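Long-range contact in putative flagellar hook-associated protein (Vibrio parahaemolyticus, PDB 3PWX), which is a member of the bacterial flagellin family and probably serves as a structural component of the flagellum at the hook-filament junction: residues A[114-119]-A[154-159]. Residues are numbered along the deposited sequence; the frame is centred on the assembly and turned at random.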
loop_
_atom_site.group_PDB
_atom_site.type_symbol
_atom_site.label_atom_id
_atom_site.label_comp_id
_atom_site.label_asym_id
_atom_site.label_seq_id
_atom_site.Cartn_x
_atom_site.Cartn_y
_atom_site.Cartn_z
ATOM N N SER A 114 33.150 -10.966 8.175
ATOM C CA SER A 114 34.220 -10.490 7.325
ATOM C C SER A 114 35.257 -9.687 8.085
ATOM O O SER A 114 36.262 -9.287 7.506
ATOM C CB SER A 114 33.655 -9.745 6.080
ATOM O OG SER A 114 33.080 -8.484 6.356
ATOM N N GLY A 115 35.036 -9.485 9.386
ATOM C CA GLY A 115 35.810 -8.509 10.163
ATOM C C GLY A 115 35.154 -7.134 10.298
ATOM O O GLY A 115 35.540 -6.336 11.143
ATOM N N ALA A 116 34.175 -6.840 9.449
ATOM C CA ALA A 116 33.391 -5.590 9.568
ATOM C C ALA A 116 31.887 -5.923 9.507
ATOM O O ALA A 116 31.516 -7.001 9.041
ATOM C CB ALA A 116 33.786 -4.590 8.448
ATOM N N TYR A 117 31.029 -5.040 10.024
ATOM C CA TYR A 117 29.576 -5.279 9.849
ATOM C C TYR A 117 29.169 -5.029 8.421
ATOM O O TYR A 117 29.467 -3.983 7.850
ATOM C CB TYR A 117 28.723 -4.489 10.831
ATOM C CG TYR A 117 29.005 -4.835 12.274
ATOM C CD1 TYR A 117 28.387 -5.932 12.876
ATOM C CD2 TYR A 117 29.903 -4.063 13.039
ATOM C CE1 TYR A 117 28.633 -6.243 14.204
ATOM C CE2 TYR A 117 30.170 -4.366 14.384
ATOM C CZ TYR A 117 29.530 -5.465 14.960
ATOM O OH TYR A 117 29.761 -5.798 16.280
ATOM N N VAL A 118 28.540 -6.029 7.831
ATOM C CA VAL A 118 28.033 -5.917 6.466
ATOM C C VAL A 118 26.475 -6.053 6.475
ATOM O O VAL A 118 25.915 -6.967 7.098
ATOM C CB VAL A 118 28.687 -6.965 5.498
ATOM C CG1 VAL A 118 27.762 -7.240 4.267
ATOM C CG2 VAL A 118 30.073 -6.520 5.061
ATOM N N VAL A 119 25.763 -5.158 5.800
ATOM C CA VAL A 119 24.320 -5.349 5.770
ATOM C C VAL A 119 23.946 -6.370 4.747
ATOM O O VAL A 119 24.104 -6.132 3.548
ATOM C CB VAL A 119 23.525 -4.049 5.612
ATOM C CG1 VAL A 119 22.050 -4.404 5.531
ATOM C CG2 VAL A 119 23.734 -3.110 6.853
ATOM N N VAL A 154 27.132 2.828 11.525
ATOM C CA VAL A 154 27.525 3.242 12.837
ATOM C C VAL A 154 28.286 2.170 13.562
ATOM O O VAL A 154 29.095 2.474 14.443
ATOM C CB VAL A 154 26.300 3.681 13.704
ATOM C CG1 VAL A 154 25.428 2.487 14.063
ATOM C CG2 VAL A 154 26.762 4.406 14.985
ATOM N N LEU A 155 28.030 0.916 13.232
ATOM C CA LEU A 155 28.705 -0.144 13.971
ATOM C C LEU A 155 30.168 -0.248 13.579
ATOM O O LEU A 155 31.019 -0.571 14.389
ATOM C CB LEU A 155 27.970 -1.467 13.832
ATOM C CG LEU A 155 26.565 -1.481 14.459
ATOM C CD1 LEU A 155 25.929 -2.875 14.375
ATOM C CD2 LEU A 155 26.518 -0.994 15.903
ATOM N N ASN A 156 30.467 0.061 12.328
ATOM C CA ASN A 156 31.853 0.161 11.932
ATOM C C ASN A 156 32.524 1.388 12.540
ATOM O O ASN A 156 33.672 1.317 12.933
ATOM C CB ASN A 156 31.962 0.097 10.418
ATOM C CG ASN A 156 31.652 -1.314 9.910
ATOM O OD1 ASN A 156 31.917 -2.274 10.639
ATOM N ND2 ASN A 156 31.050 -1.453 8.706
ATOM N N GLN A 157 31.784 2.494 12.669
ATOM C CA GLN A 157 32.379 3.700 13.111
ATOM C C GLN A 157 32.663 3.560 14.601
ATOM O O GLN A 157 33.653 4.094 15.100
ATOM C CB GLN A 157 31.456 4.867 12.848
ATOM C CG GLN A 157 31.951 6.220 13.435
ATOM C CD GLN A 157 33.272 6.609 12.826
ATOM O OE1 GLN A 157 33.429 6.545 11.601
ATOM N NE2 GLN A 157 34.227 7.013 13.658
ATOM N N ILE A 158 31.807 2.816 15.303
ATOM C CA ILE A 158 31.969 2.666 16.742
ATOM C C ILE A 158 33.253 1.833 16.993
ATOM O O ILE A 158 33.969 2.076 17.987
ATOM C CB ILE A 158 30.693 2.117 17.486
ATOM C CG1 ILE A 158 30.786 2.345 19.003
ATOM C CG2 ILE A 158 30.550 0.626 17.291
ATOM C CD1 ILE A 158 31.193 3.847 19.517
ATOM N N ASP A 159 33.533 0.895 16.068
ATOM C CA ASP A 159 34.751 0.056 16.157
ATOM C C ASP A 159 36.021 0.849 15.872
ATOM O O ASP A 159 37.027 0.650 16.541
ATOM C CB ASP A 159 34.655 -1.225 15.269
ATOM C CG ASP A 159 33.950 -2.395 15.996
ATOM O OD1 ASP A 159 33.649 -2.273 17.216
ATOM O OD2 ASP A 159 33.700 -3.442 15.375
#
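Asn156 reaches from the helix 154-166 to the backbone of Tyr117 and holds it with both ends of its amide. Tyr117 N donates to Asn156 OD1 at 3.0 Å, on a lone pair in the carbonyl plane. Asn156 ND2 donates to Tyr117 O at 3.1 Å, again in the plane of the accepting carbonyl. Both bonds are moderately bent. The Asn156 side chain leaves with CG anti to its own carbonyl carbon (chi1 -71°), which carries the amide across to the loop. Two bonds to one residue fix the rotation of this amide and distinguish its O from its N.

The Tyr117 CB is directed at the helix. CG lies beside the backbone N (chi1 -61°), and the ring comes down against Leu155. Leu155 CD1 sits over the centre of one face, 4.1 Å from the centroid, in a CH-pi contact. Leu155 CB approaches Tyr117 CD2 at 3.3 Å. Asn156 OD1 lies at the ring edge, 3.6 Å from Tyr117 CD2, with the amide plane turned 33° from the ring. Ala116 CB adds a contact to Asn156 OD1 at 3.7 Å.

Asp159, one turn after Leu155, brings OD2 to 3.8 Å from Tyr117 CE2. Its charge is paired outside the contact: OD1 with Arg82 of the helix 71-89 and OD2 with Lys112. Tyr117 OH has a weak hydrogen bond to Lys112.

The contact joins the start of a short helix to the loop leading into strand 118-119, which pairs with strand 110-111. The chemistry is mixed. The amide satisfies both backbone polar groups of Tyr117, while the buried ring of Tyr117 packs on Leu155, so one residue of the loop is fixed through backbone and side chain together.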